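Local coordinates for ferric-siderophore receptor protein (PDB 2X4L) that probably binds ferric siderophores outside the cell membrane and delivers them for uptake, as a solute-binding protein of the family 8 type, at residues E198-A203 / G229-E234; D261-D266 / K283-V288. One frame throughout, in Å; residues are numbered along the deposited sequence.

Contact 1 of 2, residues E198-A203 / G229-E234; sequences EIRVLA and GVNFVE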
ATOM      1  N   GLU A 198      -4.814 -25.800   2.933  1.00 19.32           N
ATOM      2  CA  GLU A 198      -5.586 -26.100   1.676  1.00 19.26           C
ATOM      3  C   GLU A 198      -6.308 -24.881   1.141  1.00 18.73           C
ATOM      4  O   GLU A 198      -6.776 -24.898  -0.021  1.00 16.84           O
ATOM      5  CB  GLU A 198      -6.611 -27.206   1.924  1.00 21.19           C
ATOM      6  CG  GLU A 198      -7.839 -26.885   2.750  1.00 22.95           C
ATOM      7  CD  GLU A 198      -7.584 -26.722   4.313  1.00 24.27           C
ATOM      8  OE1 GLU A 198      -6.428 -26.846   4.744  1.00 26.56           O
ATOM      9  OE2 GLU A 198      -8.531 -26.462   5.068  1.00 30.63           O
ATOM     10  N   ILE A 199      -6.398 -23.825   1.948  1.00 15.48           N
ATOM     11  CA  ILE A 199      -7.084 -22.573   1.543  1.00 14.53           C
ATOM     12  C   ILE A 199      -6.250 -21.748   0.565  1.00 14.84           C
ATOM     13  O   ILE A 199      -5.162 -21.278   0.938  1.00 15.29           O
ATOM     14  CB  ILE A 199      -7.559 -21.739   2.772  1.00 13.67           C
ATOM     15  CG1 ILE A 199      -8.524 -22.602   3.611  1.00 13.92           C
ATOM     16  CG2 ILE A 199      -8.119 -20.383   2.280  1.00 12.92           C
ATOM     17  CD1 ILE A 199      -9.848 -23.078   2.847  1.00 15.11           C
ATOM     18  N   ARG A 200      -6.729 -21.600  -0.663  1.00 14.91           N
ATOM     19  CA  ARG A 200      -5.989 -20.928  -1.774  1.00 13.34           C
ATOM     20  C   ARG A 200      -6.469 -19.485  -1.857  1.00 12.89           C
ATOM     21  O   ARG A 200      -7.684 -19.240  -1.973  1.00 12.06           O
ATOM     22  CB  ARG A 200      -6.326 -21.590  -3.102  1.00 14.25           C
ATOM     23  CG  ARG A 200      -5.867 -23.005  -3.098  1.00 16.62           C
ATOM     24  CD  ARG A 200      -6.580 -23.916  -4.112  1.00 17.80           C
ATOM     25  NE  ARG A 200      -7.963 -24.103  -3.777  1.00 20.41           N
ATOM     26  CZ  ARG A 200      -8.838 -24.859  -4.451  1.00 19.50           C
ATOM     27  NH1 ARG A 200      -8.483 -25.564  -5.496  1.00 22.33           N
ATOM     28  NH2 ARG A 200     -10.068 -24.909  -4.010  1.00 20.83           N
ATOM     29  N   VAL A 201      -5.565 -18.543  -1.711  1.00 11.71           N
ATOM     30  CA  VAL A 201      -5.860 -17.104  -1.777  1.00  9.94           C
ATOM     31  C   VAL A 201      -5.500 -16.491  -3.110  1.00 11.15           C
ATOM     32  O   VAL A 201      -4.355 -16.718  -3.563  1.00 11.38           O
ATOM     33  CB  VAL A 201      -5.048 -16.404  -0.665  1.00  9.13           C
ATOM     34  CG1 VAL A 201      -5.429 -14.877  -0.701  1.00 11.73           C
ATOM     35  CG2 VAL A 201      -5.456 -17.039   0.706  1.00 12.81           C
ATOM     36  N   LEU A 202      -6.436 -15.744  -3.719  1.00 10.35           N
ATOM     37  CA  LEU A 202      -6.217 -15.107  -4.975  1.00 10.43           C
ATOM     38  C   LEU A 202      -6.212 -13.636  -4.747  1.00  9.17           C
ATOM     39  O   LEU A 202      -7.144 -13.067  -4.114  1.00  9.82           O
ATOM     40  CB  LEU A 202      -7.284 -15.494  -5.968  1.00 11.56           C
ATOM     41  CG  LEU A 202      -6.979 -14.912  -7.368  1.00 14.19           C
ATOM     42  CD1 LEU A 202      -7.513 -15.809  -8.429  1.00 17.69           C
ATOM     43  CD2 LEU A 202      -7.602 -13.543  -7.486  1.00 15.88           C
ATOM     44  N   ALA A 203      -5.167 -12.938  -5.200  1.00  9.08           N
ATOM     45  CA  ALA A 203      -5.049 -11.456  -5.104  1.00  7.56           C
ATOM     46  C   ALA A 203      -5.496 -10.851  -6.435  1.00  8.59           C
ATOM     47  O   ALA A 203      -4.834 -11.056  -7.461  1.00 10.44           O
ATOM     48  CB  ALA A 203      -3.622 -11.092  -4.832  1.00  8.11           C
ATOM     49  N   GLY A 229       3.438 -18.190   5.179  1.00 11.20           N
ATOM     50  CA  GLY A 229       2.928 -19.528   4.853  1.00 12.23           C
ATOM     51  C   GLY A 229       1.599 -19.566   4.110  1.00 10.35           C
ATOM     52  O   GLY A 229       1.130 -20.652   3.808  1.00 13.63           O
ATOM     53  N   VAL A 230       1.079 -18.421   3.728  1.00 10.88           N
ATOM     54  CA  VAL A 230      -0.217 -18.350   3.000  1.00 11.92           C
ATOM     55  C   VAL A 230      -0.069 -19.023   1.636  1.00 12.69           C
ATOM     56  O   VAL A 230       0.975 -18.838   0.989  1.00 13.25           O
ATOM     57  CB  VAL A 230      -0.702 -16.932   2.860  1.00 10.46           C
ATOM     58  CG1 VAL A 230      -1.992 -16.856   2.025  1.00 12.60           C
ATOM     59  CG2 VAL A 230      -1.046 -16.386   4.234  1.00 10.71           C
ATOM     60  N   ASN A 231      -1.080 -19.798   1.261  1.00 12.80           N
ATOM     61  CA  ASN A 231      -1.116 -20.532  -0.026  1.00 13.37           C
ATOM     62  C   ASN A 231      -1.773 -19.598  -1.041  1.00 14.67           C
ATOM     63  O   ASN A 231      -3.009 -19.437  -1.051  1.00 15.81           O
ATOM     64  CB  ASN A 231      -1.958 -21.794   0.212  1.00 13.61           C
ATOM     65  CG  ASN A 231      -2.097 -22.646  -1.012  1.00 17.70           C
ATOM     66  OD1 ASN A 231      -1.665 -22.253  -2.093  1.00 19.97           O
ATOM     67  ND2 ASN A 231      -2.846 -23.774  -0.878  1.00 18.95           N
ATOM     68  N   PHE A 232      -0.962 -18.982  -1.859  1.00 12.08           N
ATOM     69  CA  PHE A 232      -1.489 -18.127  -2.948  1.00 12.55           C
ATOM     70  C   PHE A 232      -1.598 -18.815  -4.255  1.00 13.46           C
ATOM     71  O   PHE A 232      -0.714 -19.641  -4.649  1.00 14.15           O
ATOM     72  CB  PHE A 232      -0.602 -16.889  -3.180  1.00 12.24           C
ATOM     73  CG  PHE A 232      -0.823 -15.823  -2.128  1.00 13.48           C
ATOM     74  CD1 PHE A 232      -0.054 -15.840  -1.005  1.00 11.66           C
ATOM     75  CD2 PHE A 232      -1.831 -14.870  -2.261  1.00 13.70           C
ATOM     76  CE1 PHE A 232      -0.277 -14.847  -0.011  1.00 14.63           C
ATOM     77  CE2 PHE A 232      -2.066 -13.886  -1.287  1.00 13.93           C
ATOM     78  CZ  PHE A 232      -1.297 -13.927  -0.150  1.00 12.11           C
ATOM     79  N   VAL A 233      -2.643 -18.427  -4.993  1.00 11.32           N
ATOM     80  CA  VAL A 233      -2.679 -18.647  -6.456  1.00 11.53           C
ATOM     81  C   VAL A 233      -1.546 -17.833  -7.072  1.00 11.13           C
ATOM     82  O   VAL A 233      -1.366 -16.644  -6.753  1.00 11.94           O
ATOM     83  CB  VAL A 233      -4.021 -18.129  -7.047  1.00 10.55           C
ATOM     84  CG1 VAL A 233      -3.975 -18.170  -8.593  1.00 12.38           C
ATOM     85  CG2 VAL A 233      -5.093 -19.003  -6.537  1.00 15.11           C
ATOM     86  N   GLU A 234      -0.747 -18.480  -7.912  1.00 12.50           N
ATOM     87  CA  GLU A 234       0.395 -17.833  -8.506  1.00 10.90           C
ATOM     88  C   GLU A 234       0.305 -18.042  -9.999  1.00 11.68           C
ATOM     89  O   GLU A 234       0.709 -19.115 -10.543  1.00 15.31           O
ATOM     90  CB  GLU A 234       1.679 -18.545  -8.021  1.00 11.86           C
ATOM     91  CG  GLU A 234       2.036 -18.378  -6.550  1.00 12.26           C
ATOM     92  CD  GLU A 234       2.648 -17.034  -6.158  1.00 13.05           C
ATOM     93  OE1 GLU A 234       2.624 -16.124  -6.981  1.00 12.63           O
ATOM     94  OE2 GLU A 234       3.085 -16.943  -4.991  1.00 14.73           O
TER
HETATM   95  O   HOH W   1      -3.392 -20.382   2.923  1.00 12.71           O
HETATM   96  O   HOH W   2      -3.037 -14.414  -6.539  1.00  8.51           O

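Contact 2 of 2, residues D261-D266 / K283-V288; sequences DVIIMD and KQLPAV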
ATOM      1  N   ASP A 261     -10.279 -20.013  -2.898  1.00 13.27           N
ATOM      2  CA  ASP A 261     -11.137 -20.116  -1.770  1.00 14.55           C
ATOM      3  C   ASP A 261     -11.388 -18.751  -1.100  1.00 12.76           C
ATOM      4  O   ASP A 261     -12.483 -18.457  -0.610  1.00 14.32           O
ATOM      5  CB  ASP A 261     -10.555 -21.096  -0.755  1.00 15.26           C
ATOM      6  CG  ASP A 261     -10.285 -22.406  -1.387  1.00 15.35           C
ATOM      7  OD1 ASP A 261     -11.201 -22.967  -2.031  1.00 17.61           O
ATOM      8  OD2 ASP A 261      -9.133 -22.877  -1.501  1.00 14.51           O
ATOM      9  N   VAL A 262     -10.344 -17.907  -1.069  1.00 10.98           N
ATOM     10  CA  VAL A 262     -10.458 -16.548  -0.510  1.00 11.04           C
ATOM     11  C   VAL A 262      -9.914 -15.628  -1.602  1.00 10.34           C
ATOM     12  O   VAL A 262      -8.830 -15.909  -2.189  1.00 11.12           O
ATOM     13  CB  VAL A 262      -9.579 -16.377   0.755  1.00 10.67           C
ATOM     14  CG1 VAL A 262      -9.556 -14.928   1.171  1.00 13.66           C
ATOM     15  CG2 VAL A 262     -10.132 -17.270   1.844  1.00 12.76           C
ATOM     16  N   ILE A 263     -10.656 -14.576  -1.912  1.00 10.55           N
ATOM     17  CA  ILE A 263     -10.138 -13.527  -2.859  1.00 10.70           C
ATOM     18  C   ILE A 263      -9.917 -12.235  -2.088  1.00 10.00           C
ATOM     19  O   ILE A 263     -10.809 -11.812  -1.323  1.00 10.94           O
ATOM     20  CB  ILE A 263     -11.129 -13.337  -3.989  1.00 11.09           C
ATOM     21  CG1 ILE A 263     -11.363 -14.648  -4.676  1.00 13.22           C
ATOM     22  CG2 ILE A 263     -10.586 -12.235  -4.960  1.00 10.80           C
ATOM     23  CD1 ILE A 263     -12.498 -14.553  -5.844  1.00 15.04           C
ATOM     24  N   ILE A 264      -8.713 -11.631  -2.270  1.00  8.48           N
ATOM     25  CA  ILE A 264      -8.386 -10.360  -1.659  1.00  8.45           C
ATOM     26  C   ILE A 264      -8.326  -9.324  -2.774  1.00  9.43           C
ATOM     27  O   ILE A 264      -7.541  -9.511  -3.755  1.00 10.26           O
ATOM     28  CB  ILE A 264      -7.159 -10.451  -0.790  1.00  8.42           C
ATOM     29  CG1 ILE A 264      -5.823 -10.754  -1.528  1.00  8.91           C
ATOM     30  CG2 ILE A 264      -7.420 -11.654   0.267  1.00 10.85           C
ATOM     31  CD1 ILE A 264      -4.526 -10.715  -0.659  1.00 10.35           C
ATOM     32  N   MET A 265      -9.219  -8.329  -2.721  1.00  8.47           N
ATOM     33  CA  MET A 265      -9.390  -7.391  -3.834  1.00  8.81           C
ATOM     34  C   MET A 265      -8.834  -6.005  -3.482  1.00  8.83           C
ATOM     35  O   MET A 265      -9.158  -5.416  -2.461  1.00  9.81           O
ATOM     36  CB  MET A 265     -10.879  -7.231  -4.155  1.00 11.51           C
ATOM     37  CG  MET A 265     -11.475  -8.514  -4.846  1.00 12.47           C
ATOM     38  SD  MET A 265     -10.740  -8.939  -6.347  1.00 10.37           S
ATOM     39  CE  MET A 265     -11.251  -7.559  -7.385  1.00 13.66           C
ATOM     40  N   ASP A 266      -8.070  -5.473  -4.429  1.00  8.08           N
ATOM     41  CA  ASP A 266      -7.510  -4.132  -4.376  1.00  8.49           C
ATOM     42  C   ASP A 266      -8.584  -3.141  -3.877  1.00  8.52           C
ATOM     43  O   ASP A 266      -9.706  -3.054  -4.440  1.00 10.37           O
ATOM     44  CB  ASP A 266      -7.114  -3.775  -5.818  1.00  9.61           C
ATOM     45  CG  ASP A 266      -6.181  -2.568  -5.947  1.00  8.41           C
ATOM     46  OD1 ASP A 266      -6.110  -1.708  -5.089  1.00 10.34           O
ATOM     47  OD2 ASP A 266      -5.568  -2.567  -7.041  1.00  9.64           O
ATOM     48  N   LYS A 283     -19.716 -12.903 -10.102  1.00 19.70           N
ATOM     49  CA  LYS A 283     -20.760 -13.192  -9.115  1.00 22.35           C
ATOM     50  C   LYS A 283     -20.946 -14.684  -8.949  1.00 22.89           C
ATOM     51  O   LYS A 283     -21.446 -15.140  -7.890  1.00 25.35           O
ATOM     52  CB  LYS A 283     -22.103 -12.562  -9.598  1.00 22.51           C
ATOM     53  CG  LYS A 283     -22.128 -11.038  -9.490  1.00 25.58           C
ATOM     54  CD  LYS A 283     -23.545 -10.451  -9.475  1.00 33.07           C
ATOM     55  CE  LYS A 283     -24.048 -10.302 -10.876  1.00 40.17           C
ATOM     56  NZ  LYS A 283     -24.867  -9.062 -10.932  1.00 41.99           N
ATOM     57  N   GLN A 284     -20.537 -15.432  -9.932  1.00 22.62           N
ATOM     58  CA  GLN A 284     -20.616 -16.855  -9.850  1.00 24.08           C
ATOM     59  C   GLN A 284     -19.401 -17.567  -9.271  1.00 23.40           C
ATOM     60  O   GLN A 284     -19.388 -18.724  -9.157  1.00 24.84           O
ATOM     61  CB  GLN A 284     -20.988 -17.430 -11.189  1.00 25.34           C
ATOM     62  CG  GLN A 284     -22.439 -17.053 -11.576  1.00 33.76           C
ATOM     63  CD  GLN A 284     -23.473 -17.560 -10.569  1.00 44.41           C
ATOM     64  OE1 GLN A 284     -24.260 -16.787  -9.991  1.00 47.47           O
ATOM     65  NE2 GLN A 284     -23.466 -18.860 -10.349  1.00 44.02           N
ATOM     66  N   LEU A 285     -18.381 -16.808  -8.887  1.00 20.11           N
ATOM     67  CA  LEU A 285     -17.187 -17.400  -8.288  1.00 19.19           C
ATOM     68  C   LEU A 285     -17.508 -18.080  -6.956  1.00 18.99           C
ATOM     69  O   LEU A 285     -18.207 -17.512  -6.117  1.00 18.95           O
ATOM     70  CB  LEU A 285     -16.104 -16.337  -8.089  1.00 15.89           C
ATOM     71  CG  LEU A 285     -15.364 -15.879  -9.348  1.00 17.39           C
ATOM     72  CD1 LEU A 285     -14.364 -14.782  -9.015  1.00 15.59           C
ATOM     73  CD2 LEU A 285     -14.673 -17.054 -10.023  1.00 23.66           C
ATOM     74  N   PRO A 286     -16.998 -19.293  -6.768  1.00 18.47           N
ATOM     75  CA  PRO A 286     -17.239 -20.039  -5.528  1.00 19.84           C
ATOM     76  C   PRO A 286     -16.940 -19.194  -4.293  1.00 16.10           C
ATOM     77  O   PRO A 286     -17.704 -19.211  -3.328  1.00 18.86           O
ATOM     78  CB  PRO A 286     -16.247 -21.199  -5.626  1.00 19.36           C
ATOM     79  CG  PRO A 286     -16.060 -21.406  -7.087  1.00 20.97           C
ATOM     80  CD  PRO A 286     -16.147 -20.040  -7.709  1.00 20.82           C
ATOM     81  N   ALA A 287     -15.829 -18.465  -4.332  1.00 15.39           N
ATOM     82  CA  ALA A 287     -15.422 -17.609  -3.230  1.00 16.14           C
ATOM     83  C   ALA A 287     -16.400 -16.459  -3.035  1.00 15.91           C
ATOM     84  O   ALA A 287     -16.746 -16.117  -1.904  1.00 18.51           O
ATOM     85  CB  ALA A 287     -14.015 -17.077  -3.464  1.00 15.51           C
ATOM     86  N   VAL A 288     -16.848 -15.861  -4.136  1.00 15.79           N
ATOM     87  CA  VAL A 288     -17.806 -14.733  -4.032  1.00 16.82           C
ATOM     88  C   VAL A 288     -19.178 -15.217  -3.485  1.00 19.24           C
ATOM     89  O   VAL A 288     -19.710 -14.603  -2.545  1.00 19.42           O
ATOM     90  CB  VAL A 288     -17.984 -14.103  -5.412  1.00 15.51           C
ATOM     91  CG1 VAL A 288     -19.005 -12.992  -5.371  1.00 18.33           C
ATOM     92  CG2 VAL A 288     -16.652 -13.549  -5.840  1.00 17.27           C
TER

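Contact 1 of 2, residues E198-A203 / G229-E234
Val-201 and Phe-232 pair in a parallel bridge that joins the short, weakly bonded strand 231-232, which follows helix 220-227, to strand 200-206 of the mixed sheet; two backbone bonds fix the register. Val-201 N donates to Asn-231 O at 2.8 Å, nearly straight at 172°. Val-201 O accepts from Val-233 N at 2.8 Å, the donor tilted 31° from the carbonyl plane. Both polar backbone atoms of Val-201 are thus used by the residues flanking Phe-232.

On the face shared by Val-201 and Phe-232, the two side chains run alongside each other. With CG1 anti to the backbone N (chi1 -177°), Val-201 sets that methyl 3.6 Å from Phe-232 CE2, while its CG2 meets Val-230 CG1 at 3.7 Å. Were Phe-232 replaced by an alanine, Val-201 CG1 would probably lose its aromatic neighbour and a gap open toward Leu-222 and Phe-225.

Beyond the bridge, one water links Ile-199 O to Asn-231 N and another links Val-233 O to Ala-203 N. Asn-231 ND2 bonds to Pro-197 O, tying its amide to the chain before 198-203. Direct pairing is therefore short, and water continues it at both ends, satisfying backbone groups that the diverging chains cannot join.

Contact 2 of 2, residues D261-D266 / K283-V288
Ile-263 meets Leu-285, Ala-287 and Val-288 in an apolar strand-to-helix contact, where the first turn of helix 286-289 lies against one face of strand 262-266 in the mixed sheet. The evidence is in the side-chain distances: two close apolar approaches and a looser third all end on Ile-263 CD1, and the segments share no direct hydrogen bond. The buried surface is modest, 171 Å² summed over both sides.

Ile-263 points from the strand toward the helix. Its CG1 branch is anti to the carbonyl carbon (chi1 -57°), and the extended second torsion (chi2 176°) carries CD1 outward to the helix start. There Ile-263 CD1 lies 3.7 Å from Leu-285 CD1, the side chains crossing at about a right angle. Ala-287 CB stands 3.8 Å from Ile-263 CD1, and Val-288 CG2 is a looser neighbour of Ile-263 CD1 at 4.3 Å.

Leu-285 occupies the N-cap position, so its side chain enters the contact from just ahead of the helix, whereas Ala-287 and Val-288 belong to the first turn. The small Ala-287 side chain is consistent with a close approach: Ala-287 CA is 5.2 Å from Asp-261 CA, and Ala-287 CB lies 3.5 Å from Asp-261 O.

Other parts of the fold extend this apolar layer. Trp-282 of helix 280-283 touches both Ile-263 and Val-288, and Leu-202 of strand 200-206 also packs on Ile-263. The Ile-263 backbone bonds to Gln-292, just before strand 293-296, and to Ile-294 within it.

With its polar backbone engaged in the sheet and its side chain meeting only carbon across this contact, Ile-263 joins strand to helix through van der Waals packing, whose fit depends on shape rather than on directed bonds.

Overall arrangement
Contacts 1 and 2 are joined through neighbouring parallel strands, 200-206 and 262-266, of one mixed sheet, and their centres lie about 12 Å apart. Leu-202 O and Ile-264 N, 2.8 Å apart, form a probable hydrogen bond between the strands. Arg-200 NE makes a 2.8 Å salt bridge to OD2 of Asp-261, the residue just ahead of strand 262-266; Asp-261 OD1 also accepts bonds from Val-324 N and Gly-325 N, bringing in the C-terminal end of the modelled chain. Contact 1 adds the short strand 231-232 alongside strand 200-206, whereas contact 2 packs a helix start against the sheet. Their centres are about 19 and 20 Å from the chain centre, on the same side of it.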